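PDB 6NCS: N-acetylneuraminic acid (Sialic acid) synthetase from Leptospira borgpetersenii serovar Hardjo-bovis, which probably makes sialic acid or its 9-phosphate, as other members of the NeuB family do, and binds a manganese ion. Local coordinates for residues A[25-35]-A[225-234]; A[140-151]-A[166-177]. One frame throughout, in Å; residues are numbered along the deposited sequence. Where two conformers were deposited one is given.

Contact 1: residues A[25-35]-A[225-234]. With MN (manganese (II) ion), chain C.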
loop_
_atom_site.group_PDB
_atom_site.type_symbol
_atom_site.label_atom_id
_atom_site.label_comp_id
_atom_site.label_asym_id
_atom_site.label_seq_id
_atom_site.Cartn_x
_atom_site.Cartn_y
_atom_site.Cartn_z
ATOM N N PRO A 25 0.354 6.579 15.129
ATOM C CA PRO A 25 -0.743 6.704 14.164
ATOM C C PRO A 25 -0.382 7.645 13.034
ATOM O O PRO A 25 0.452 8.543 13.184
ATOM C CB PRO A 25 -1.895 7.285 14.995
ATOM C CG PRO A 25 -1.568 6.934 16.399
ATOM C CD PRO A 25 -0.077 6.921 16.495
ATOM N N VAL A 26 -1.042 7.428 11.896
ATOM C CA VAL A 26 -0.951 8.371 10.789
ATOM C C VAL A 26 -1.464 9.724 11.241
ATOM O O VAL A 26 -2.562 9.833 11.796
ATOM C CB VAL A 26 -1.753 7.859 9.588
ATOM C CG1 VAL A 26 -1.689 8.871 8.433
ATOM C CG2 VAL A 26 -1.232 6.507 9.156
ATOM N N PHE A 27 -0.674 10.763 10.990
ATOM C CA PHE A 27 -1.019 12.136 11.331
ATOM C C PHE A 27 -1.818 12.729 10.177
ATOM O O PHE A 27 -1.312 12.808 9.054
ATOM C CB PHE A 27 0.276 12.910 11.576
ATOM C CG PHE A 27 0.085 14.275 12.136
ATOM C CD1 PHE A 27 -0.155 14.452 13.493
ATOM C CD2 PHE A 27 0.210 15.393 11.322
ATOM C CE1 PHE A 27 -0.303 15.728 14.019
ATOM C CE2 PHE A 27 0.063 16.680 11.842
ATOM C CZ PHE A 27 -0.196 16.844 13.187
ATOM N N ILE A 28 -3.067 13.122 10.434
ATOM C CA ILE A 28 -3.981 13.559 9.368
ATOM C C ILE A 28 -4.205 15.064 9.464
ATOM O O ILE A 28 -4.648 15.569 10.503
ATOM C CB ILE A 28 -5.311 12.796 9.429
ATOM C CG1 ILE A 28 -5.050 11.307 9.166
ATOM C CG2 ILE A 28 -6.280 13.332 8.353
ATOM C CD1 ILE A 28 -6.247 10.418 9.376
ATOM N N ILE A 29 -3.930 15.767 8.362
ATOM C CA ILE A 29 -4.001 17.223 8.275
ATOM C C ILE A 29 -5.166 17.580 7.370
ATOM O O ILE A 29 -5.203 17.152 6.212
ATOM C CB ILE A 29 -2.704 17.823 7.706
ATOM C CG1 ILE A 29 -1.509 17.548 8.627
ATOM C CG2 ILE A 29 -2.863 19.345 7.475
ATOM C CD1 ILE A 29 -0.172 17.515 7.847
ATOM N N ALA A 30 -6.094 18.389 7.880
ATOM C CA ALA A 30 -7.160 18.971 7.077
ATOM C C ALA A 30 -6.652 20.295 6.520
ATOM O O ALA A 30 -6.370 21.214 7.284
ATOM C CB ALA A 30 -8.410 19.171 7.936
ATOM N N GLU A 31 -6.494 20.388 5.195
ATOM C CA GLU A 31 -5.979 21.611 4.574
ATOM C C GLU A 31 -7.173 22.519 4.304
ATOM O O GLU A 31 -7.895 22.342 3.323
ATOM C CB GLU A 31 -5.179 21.283 3.309
ATOM C CG GLU A 31 -5.075 22.397 2.245
ATOM C CD GLU A 31 -4.194 23.569 2.648
ATOM O OE1 GLU A 31 -3.405 24.037 1.795
ATOM O OE2 GLU A 31 -4.293 24.032 3.805
ATOM N N ALA A 32 -7.406 23.474 5.210
ATOM C CA ALA A 32 -8.447 24.468 4.982
ATOM C C ALA A 32 -8.069 25.384 3.832
ATOM O O ALA A 32 -8.949 25.881 3.122
ATOM C CB ALA A 32 -8.695 25.289 6.246
ATOM N N GLY A 33 -6.776 25.621 3.654
ATOM C CA GLY A 33 -6.280 26.331 2.491
ATOM C C GLY A 33 -6.879 27.716 2.408
ATOM O O GLY A 33 -6.791 28.510 3.355
ATOM N N LEU A 34 -7.515 28.000 1.271
ATOM C CA LEU A 34 -8.194 29.266 1.033
ATOM C C LEU A 34 -9.706 29.106 0.960
ATOM O O LEU A 34 -10.406 30.056 0.600
ATOM C CB LEU A 34 -7.673 29.902 -0.254
ATOM C CG LEU A 34 -6.172 30.205 -0.230
ATOM C CD1 LEU A 34 -5.773 31.030 -1.432
ATOM C CD2 LEU A 34 -5.806 30.925 1.050
ATOM N N ASN A 35 -10.225 27.923 1.302
ATOM C CA ASN A 35 -11.628 27.612 1.037
ATOM C C ASN A 35 -12.588 28.453 1.872
ATOM O O ASN A 35 -13.750 28.623 1.480
ATOM C CB ASN A 35 -11.857 26.108 1.262
ATOM C CG ASN A 35 -13.274 25.683 0.967
ATOM O OD1 ASN A 35 -14.088 25.540 1.874
ATOM N ND2 ASN A 35 -13.578 25.478 -0.306
ATOM N N ALA A 225 2.327 5.748 3.616
ATOM C CA ALA A 225 2.293 7.131 4.100
ATOM C C ALA A 225 2.093 7.193 5.610
ATOM O O ALA A 225 1.241 6.496 6.167
ATOM C CB ALA A 225 1.184 7.905 3.397
ATOM N N GLU A 226 2.877 8.044 6.273
ATOM C CA GLU A 226 2.794 8.241 7.715
ATOM C C GLU A 226 2.112 9.548 8.085
ATOM O O GLU A 226 1.836 9.785 9.271
ATOM C CB GLU A 226 4.204 8.188 8.317
ATOM C CG GLU A 226 5.014 6.998 7.801
ATOM C CD GLU A 226 6.436 6.967 8.323
ATOM O OE1 GLU A 226 7.377 7.236 7.535
ATOM O OE2 GLU A 226 6.610 6.678 9.525
ATOM N N ILE A 227 1.846 10.397 7.102
ATOM C CA ILE A 227 1.127 11.649 7.256
ATOM C C ILE A 227 0.226 11.743 6.039
ATOM O O ILE A 227 0.639 11.362 4.939
ATOM C CB ILE A 227 2.081 12.866 7.314
ATOM C CG1 ILE A 227 3.082 12.746 8.461
ATOM C CG2 ILE A 227 1.289 14.171 7.427
ATOM C CD1 ILE A 227 4.395 12.016 8.081
ATOM N N ILE A 228 -1.003 12.220 6.227
ATOM C CA ILE A 228 -1.920 12.461 5.117
ATOM C C ILE A 228 -2.405 13.895 5.213
ATOM O O ILE A 228 -2.877 14.325 6.278
ATOM C CB ILE A 228 -3.123 11.499 5.124
ATOM C CG1 ILE A 228 -2.675 10.064 4.837
ATOM C CG2 ILE A 228 -4.169 11.954 4.105
ATOM C CD1 ILE A 228 -2.261 9.832 3.365
ATOM N N GLU A 229 -2.300 14.628 4.106
ATOM C CA GLU A 229 -2.872 15.960 3.987
ATOM C C GLU A 229 -3.968 15.909 2.929
ATOM O O GLU A 229 -3.765 15.343 1.851
ATOM C CB GLU A 229 -1.798 16.989 3.613
ATOM C CG GLU A 229 -2.318 18.409 3.571
ATOM C CD GLU A 229 -1.234 19.412 3.225
ATOM O OE1 GLU A 229 -1.309 20.028 2.145
ATOM O OE2 GLU A 229 -0.299 19.576 4.031
ATOM N N LYS A 230 -5.128 16.477 3.243
ATOM C CA LYS A 230 -6.276 16.448 2.344
ATOM C C LYS A 230 -6.977 17.793 2.406
ATOM O O LYS A 230 -7.256 18.289 3.501
ATOM C CB LYS A 230 -7.239 15.315 2.742
ATOM C CG LYS A 230 -8.561 15.270 1.983
ATOM C CD LYS A 230 -8.384 14.837 0.536
ATOM C CE LYS A 230 -9.642 15.148 -0.282
ATOM N NZ LYS A 230 -9.445 14.825 -1.740
ATOM N N HIS A 231 -7.244 18.398 1.248
ATOM C CA HIS A 231 -7.973 19.661 1.259
ATOM C C HIS A 231 -9.364 19.454 1.839
ATOM O O HIS A 231 -9.958 18.377 1.727
ATOM C CB HIS A 231 -8.077 20.254 -0.145
ATOM C CG HIS A 231 -6.803 20.872 -0.630
ATOM N ND1 HIS A 231 -6.669 22.226 -0.843
ATOM C CD2 HIS A 231 -5.603 20.321 -0.932
ATOM C CE1 HIS A 231 -5.442 22.486 -1.259
ATOM N NE2 HIS A 231 -4.776 21.346 -1.323
ATOM N N TYR A 232 -9.895 20.514 2.439
ATOM C CA TYR A 232 -11.017 20.377 3.350
ATOM C C TYR A 232 -11.944 21.578 3.223
ATOM O O TYR A 232 -11.493 22.719 3.070
ATOM C CB TYR A 232 -10.476 20.200 4.780
ATOM C CG TYR A 232 -11.470 20.449 5.882
ATOM C CD1 TYR A 232 -12.608 19.659 6.010
ATOM C CD2 TYR A 232 -11.256 21.453 6.818
ATOM C CE1 TYR A 232 -13.521 19.891 7.023
ATOM C CE2 TYR A 232 -12.161 21.678 7.844
ATOM C CZ TYR A 232 -13.290 20.895 7.938
ATOM O OH TYR A 232 -14.193 21.120 8.951
ATOM N N THR A 233 -13.246 21.301 3.243
ATOM C CA THR A 233 -14.289 22.317 3.179
ATOM C C THR A 233 -15.422 21.867 4.087
ATOM O O THR A 233 -15.632 20.667 4.273
ATOM C CB THR A 233 -14.810 22.516 1.743
ATOM O OG1 THR A 233 -15.850 23.503 1.731
ATOM C CG2 THR A 233 -15.363 21.208 1.168
ATOM N N VAL A 234 -16.157 22.823 4.665
ATOM C CA VAL A 234 -17.353 22.399 5.387
ATOM C C VAL A 234 -18.529 22.158 4.458
ATOM O O VAL A 234 -19.503 21.519 4.873
ATOM C CB VAL A 234 -17.790 23.378 6.491
ATOM C CG1 VAL A 234 -16.717 23.467 7.575
ATOM C CG2 VAL A 234 -18.148 24.732 5.911
HETATM MN MN MN C . -2.594 21.529 -1.666
HETATM O O HOH W 1 2.748 9.145 11.889
HETATM O O HOH W 2 -15.500 25.798 4.130
HETATM O O HOH W 3 -16.586 25.537 -0.519
HETATM O O HOH W 4 -2.428 20.476 -0.019
#

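Contact 2: residues A[140-151]-A[166-177]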
loop_
_atom_site.group_PDB
_atom_site.type_symbol
_atom_site.label_atom_id
_atom_site.label_comp_id
_atom_site.label_asym_id
_atom_site.label_seq_id
_atom_site.Cartn_x
_atom_site.Cartn_y
_atom_site.Cartn_z
ATOM N N ALA A 140 12.833 28.668 7.074
ATOM C CA ALA A 140 12.134 27.608 7.789
ATOM C C ALA A 140 13.111 26.723 8.558
ATOM O O ALA A 140 12.858 26.363 9.714
ATOM C CB ALA A 140 11.312 26.775 6.808
ATOM N N ALA A 141 14.234 26.369 7.934
ATOM C CA ALA A 141 15.227 25.546 8.619
ATOM C C ALA A 141 15.818 26.276 9.821
ATOM O O ALA A 141 16.046 25.667 10.873
ATOM C CB ALA A 141 16.327 25.136 7.640
ATOM N N ASP A 142 16.088 27.582 9.680
ATOM C CA ASP A 142 16.675 28.366 10.765
ATOM C C ASP A 142 15.718 28.576 11.930
ATOM O O ASP A 142 16.168 28.899 13.036
ATOM C CB ASP A 142 17.122 29.736 10.249
ATOM C CG ASP A 142 18.242 29.641 9.237
ATOM O OD1 ASP A 142 18.820 28.541 9.100
ATOM O OD2 ASP A 142 18.535 30.659 8.570
ATOM N N SER A 143 14.416 28.419 11.702
ATOM C CA SER A 143 13.429 28.706 12.738
ATOM C C SER A 143 13.482 27.693 13.871
ATOM O O SER A 143 13.049 27.995 14.989
ATOM C CB SER A 143 12.022 28.724 12.135
ATOM O OG SER A 143 11.635 27.409 11.771
ATOM N N GLY A 144 13.980 26.485 13.601
ATOM C CA GLY A 144 13.971 25.424 14.584
ATOM C C GLY A 144 12.650 24.700 14.727
ATOM O O GLY A 144 12.584 23.699 15.461
ATOM N N LEU A 145 11.595 25.163 14.057
ATOM C CA LEU A 145 10.303 24.503 14.152
ATOM C C LEU A 145 10.288 23.223 13.319
ATOM O O LEU A 145 11.164 22.980 12.485
ATOM C CB LEU A 145 9.189 25.436 13.672
ATOM C CG LEU A 145 9.121 26.803 14.348
ATOM C CD1 LEU A 145 7.938 27.595 13.780
ATOM C CD2 LEU A 145 8.998 26.634 15.852
ATOM N N ILE A 146 9.270 22.398 13.563
ATOM C CA ILE A 146 9.030 21.231 12.724
ATOM C C ILE A 146 8.611 21.711 11.348
ATOM O O ILE A 146 7.776 22.611 11.226
ATOM C CB ILE A 146 7.935 20.341 13.332
ATOM C CG1 ILE A 146 8.320 19.873 14.739
ATOM C CG2 ILE A 146 7.607 19.161 12.399
ATOM C CD1 ILE A 146 7.109 19.429 15.540
ATOM N N VAL A 147 9.176 21.112 10.301
ATOM C CA VAL A 147 8.902 21.544 8.935
ATOM C C VAL A 147 8.351 20.363 8.161
ATOM O O VAL A 147 8.969 19.291 8.134
ATOM C CB VAL A 147 10.153 22.094 8.232
ATOM C CG1 VAL A 147 9.791 22.491 6.801
ATOM C CG2 VAL A 147 10.726 23.284 8.994
ATOM N N ILE A 148 7.197 20.564 7.535
ATOM C CA ILE A 148 6.636 19.616 6.584
ATOM C C ILE A 148 6.780 20.235 5.203
ATOM O O ILE A 148 6.263 21.331 4.957
ATOM C CB ILE A 148 5.163 19.308 6.882
ATOM C CG1 ILE A 148 4.985 18.793 8.316
ATOM C CG2 ILE A 148 4.653 18.310 5.858
ATOM C CD1 ILE A 148 3.507 18.559 8.698
ATOM N N LEU A 149 7.492 19.549 4.309
ATOM C CA LEU A 149 7.693 19.992 2.932
ATOM C C LEU A 149 6.992 19.021 1.992
ATOM O O LEU A 149 7.117 17.809 2.161
ATOM C CB LEU A 149 9.184 20.039 2.600
ATOM C CG LEU A 149 9.595 20.361 1.160
ATOM C CD1 LEU A 149 9.232 21.810 0.790
ATOM C CD2 LEU A 149 11.089 20.104 0.979
ATOM N N SER A 150 6.239 19.543 1.032
ATOM C CA SER A 150 5.664 18.746 -0.045
ATOM C C SER A 150 6.531 18.876 -1.289
ATOM O O SER A 150 7.106 19.936 -1.545
ATOM C CB SER A 150 4.239 19.199 -0.371
ATOM O OG SER A 150 3.324 18.756 0.610
ATOM N N ARG A 151 6.620 17.791 -2.074
ATOM C CA ARG A 151 7.546 17.759 -3.206
ATOM C C ARG A 151 6.855 17.722 -4.568
ATOM O O ARG A 151 7.468 17.295 -5.549
ATOM C CB ARG A 151 8.545 16.591 -3.086
ATOM C CG ARG A 151 8.000 15.166 -2.801
ATOM C CD ARG A 151 7.220 14.561 -3.991
ATOM N NE ARG A 151 7.932 14.643 -5.270
ATOM C CZ ARG A 151 8.045 13.628 -6.124
ATOM N NH1 ARG A 151 7.492 12.460 -5.833
ATOM N NH2 ARG A 151 8.695 13.778 -7.272
ATOM N N PHE A 166 17.495 21.438 5.428
ATOM C CA PHE A 166 16.998 21.114 6.761
ATOM C C PHE A 166 17.931 20.180 7.512
ATOM O O PHE A 166 18.086 20.328 8.730
ATOM C CB PHE A 166 15.586 20.533 6.646
ATOM C CG PHE A 166 14.626 21.496 6.022
ATOM C CD1 PHE A 166 14.060 22.508 6.782
ATOM C CD2 PHE A 166 14.357 21.446 4.664
ATOM C CE1 PHE A 166 13.222 23.452 6.200
ATOM C CE2 PHE A 166 13.511 22.378 4.077
ATOM C CZ PHE A 166 12.941 23.378 4.845
ATOM N N LYS A 167 18.583 19.249 6.812
ATOM C CA LYS A 167 19.598 18.423 7.462
ATOM C C LYS A 167 20.701 19.282 8.063
ATOM O O LYS A 167 21.139 19.041 9.196
ATOM C CB LYS A 167 20.189 17.428 6.463
ATOM N N LYS A 168 21.149 20.304 7.324
ATOM C CA LYS A 168 22.226 21.165 7.794
ATOM C C LYS A 168 21.894 21.861 9.110
ATOM O O LYS A 168 22.801 22.146 9.896
ATOM C CB LYS A 168 22.569 22.203 6.721
ATOM N N LYS A 169 20.620 22.149 9.376
ATOM C CA LYS A 169 20.230 22.792 10.626
ATOM C C LYS A 169 19.614 21.818 11.627
ATOM O O LYS A 169 19.123 22.251 12.680
ATOM C CB LYS A 169 19.253 23.936 10.347
ATOM C CG LYS A 169 19.881 25.086 9.583
ATOM C CD LYS A 169 20.891 25.795 10.454
ATOM C CE LYS A 169 21.588 26.927 9.723
ATOM N NZ LYS A 169 22.492 27.668 10.647
ATOM N N LYS A 170 19.614 20.524 11.315
ATOM C CA LYS A 170 18.991 19.507 12.161
ATOM C C LYS A 170 17.540 19.866 12.475
ATOM O O LYS A 170 17.054 19.665 13.588
ATOM C CB LYS A 170 19.800 19.286 13.442
ATOM C CG LYS A 170 21.219 18.789 13.165
ATOM C CD LYS A 170 21.881 18.153 14.386
ATOM C CE LYS A 170 22.663 19.157 15.211
ATOM N NZ LYS A 170 23.773 18.522 15.987
ATOM N N SER A 171 16.843 20.419 11.486
ATOM C CA SER A 171 15.421 20.695 11.647
ATOM C C SER A 171 14.639 19.385 11.755
ATOM O O SER A 171 14.928 18.425 11.026
ATOM C CB SER A 171 14.889 21.499 10.457
ATOM O OG SER A 171 15.631 22.693 10.257
ATOM N N PRO A 172 13.656 19.299 12.652
ATOM C CA PRO A 172 12.707 18.182 12.567
ATOM C C PRO A 172 11.947 18.319 11.260
ATOM O O PRO A 172 11.426 19.391 10.938
ATOM C CB PRO A 172 11.796 18.373 13.790
ATOM C CG PRO A 172 12.474 19.401 14.641
ATOM C CD PRO A 172 13.273 20.261 13.697
ATOM N N PHE A 173 11.949 17.248 10.470
ATOM C CA PHE A 173 11.613 17.380 9.067
ATOM C C PHE A 173 10.764 16.205 8.606
ATOM O O PHE A 173 11.052 15.048 8.925
ATOM C CB PHE A 173 12.888 17.485 8.223
ATOM C CG PHE A 173 12.626 17.668 6.763
ATOM C CD1 PHE A 173 12.216 18.894 6.270
ATOM C CD2 PHE A 173 12.797 16.614 5.885
ATOM C CE1 PHE A 173 11.961 19.066 4.919
ATOM C CE2 PHE A 173 12.548 16.771 4.534
ATOM C CZ PHE A 173 12.137 18.009 4.045
ATOM N N ILE A 174 9.724 16.524 7.848
ATOM C CA ILE A 174 8.790 15.565 7.268
ATOM C C ILE A 174 8.642 15.906 5.791
ATOM O O ILE A 174 8.503 17.079 5.433
ATOM C CB ILE A 174 7.429 15.636 7.990
ATOM C CG1 ILE A 174 7.594 15.186 9.441
ATOM C CG2 ILE A 174 6.343 14.844 7.251
ATOM C CD1 ILE A 174 6.504 15.698 10.366
ATOM N N LEU A 175 8.653 14.887 4.929
ATOM C CA LEU A 175 8.494 15.100 3.494
ATOM C C LEU A 175 7.219 14.418 3.011
ATOM O O LEU A 175 6.990 13.250 3.329
ATOM C CB LEU A 175 9.705 14.551 2.754
ATOM C CG LEU A 175 9.784 14.729 1.247
ATOM C CD1 LEU A 175 9.869 16.226 0.942
ATOM C CD2 LEU A 175 11.030 14.021 0.716
ATOM N N LEU A 176 6.390 15.136 2.253
ATOM C CA LEU A 176 5.166 14.564 1.696
ATOM C C LEU A 176 5.310 14.370 0.189
ATOM O O LEU A 176 5.574 15.329 -0.542
ATOM C CB LEU A 176 3.955 15.450 1.977
ATOM C CG LEU A 176 3.698 15.862 3.427
ATOM C CD1 LEU A 176 2.418 16.732 3.505
ATOM C CD2 LEU A 176 3.587 14.641 4.312
ATOM N N HIS A 177 5.108 13.143 -0.273
ATOM C CA HIS A 177 4.857 12.943 -1.694
ATOM C C HIS A 177 3.592 13.694 -2.093
ATOM O O HIS A 177 2.646 13.817 -1.313
ATOM C CB HIS A 177 4.716 11.450 -2.024
ATOM C CG HIS A 177 4.325 11.203 -3.444
ATOM N ND1 HIS A 177 5.016 11.745 -4.505
ATOM C CD2 HIS A 177 3.289 10.518 -3.982
ATOM C CE1 HIS A 177 4.431 11.398 -5.638
ATOM N NE2 HIS A 177 3.377 10.653 -5.349
HETATM O O HOH W 5 13.436 24.162 11.576
HETATM O O HOH W 6 16.856 24.075 13.222
#

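Contact 1: residues A[25-35]-A[225-234]
Glu-31 and His-231 meet at the C-terminal ends of two parallel strands, the first and last of the eight strands of a TIM barrel. Strands 27-33 and 227-231 lie side by side in the sheet, and their pairing joins the first strand of the barrel to the last. Backbone hydrogen bonds alternate from Phe-27 N to Glu-226 O through to Glu-31 N, which gives to Lys-230 O at 2.8 Å.

The side chain of Glu-31 points into the barrel with His-231. Its CB lies 3.6 Å from Lys-230 O and packs near His-231 CA. CG stands anti to the backbone N (chi1 155°), and this puts it over the middle of the imidazole. It is 3.5 Å from the ring centroid, a CH-pi contact. The chain then bends at chi2, and the carboxylate plane is turned 65° from the ring. OE1 is hydrogen-bonded to Gln-61 NE2, and OE2 forms a salt bridge with Lys-59. OE2 also takes a weak hydrogen bond from Gly-33 N.

The methylene therefore covers one face of a metal ligand. His-231 NE2 binds the manganese ion at 2.2 Å, and His-210 is another ligand. Glu-229 reaches the ion through water: its OE1 accepts from a water that is itself bound to the metal. Its OE2 forms a salt bridge with Lys-125.

Farther down the barrel interior the contact is apolar. Ile-29 CD1 rests on Ile-227 CG2 at 3.7 Å. On the outer face Ala-30 CB touches Tyr-232 CD2, under helices 249-266 and 40-52. Past the strands, Thr-233 OG1 donates to Asn-35 OD1 at 2.7 Å, tilted 33° from the amide's carbonyl plane.

Contact 2: residues A[140-151]-A[166-177]
Val-147 and Phe-166 pack near the N-terminal ends of the strands in a right-handed beta-alpha-beta unit of the TIM barrel: strand 146-150, helix 156-168 and strand 173-178. The two strands are parallel neighbours. Their hydrogen bonds alternate from Val-147 N to Pro-172 O up to Arg-151 N, which gives to Leu-176 O.

The tight part lies on both faces of the strands. On the outer face, under the helix, Val-147 CG1 meets Phe-166 CE1 at 3.6 Å, the two side chains crossing at about a right angle. The same ring takes Ala-140 CB at its edge, while Ala-141 CB sits 3.6 Å from Phe-166 CD1. This joins helix 134-143 to the end of helix 156-168. Next along the strand, Leu-149 CB packs on Phe-173 CE1, and Leu-149 CD2 lies in the plane of that ring, at its edge. On the inner face the two branches of Ile-148 part: CG2 meets Leu-176 CG at 3.6 Å, and CG1 runs alongside Ile-174.

The loose part is at the N-terminal ends of the strands, where both helices finish. Helix 156-168 ends in a Schellman motif with Lys-170 at C-prime. Here water does much of the bridging: one molecule donates to both Ala-141 O and Lys-169 O. Asp-142 and Lys-169 are exposed. Their charged atoms, OD1 and NZ, stay 4.1 Å apart, too far for a salt bridge, though Asp-142 OD1 comes to 3.3 Å from Lys-169 CE.

At the other end of the strands Arg-151 curls round, bent at chi2 and chi3. Its NH2 is hydrogen-bonded to Ala-154 O, and His-177 NE2 to Ala-189 O. Arg-151 NH1 donates to His-177 ND1 at 2.9 Å, tilted 18° from the imidazole plane.

Both contacts pair parallel neighbours of the same barrel sheet. Contact 1 joins strands far apart in sequence and lies near the centre of the chain, almost wholly buried. Contact 2 joins strands linked by one helix; it is also mostly buried but runs out to solvent at its helix ends. Both have apolar strand middles. Contact 1 ends in carboxylates and a manganese ligand, contact 2 in an Arg-151 to His-177 hydrogen bond and, at the helix ends, bridging water. Inside the barrel Ile-227 CD1 packs on Ile-174 CG2 at 3.5 Å, and Ile-29 CD1 meets Ile-148 CD1. The two thus share an apolar barrel interior on the N-terminal side of the metal site.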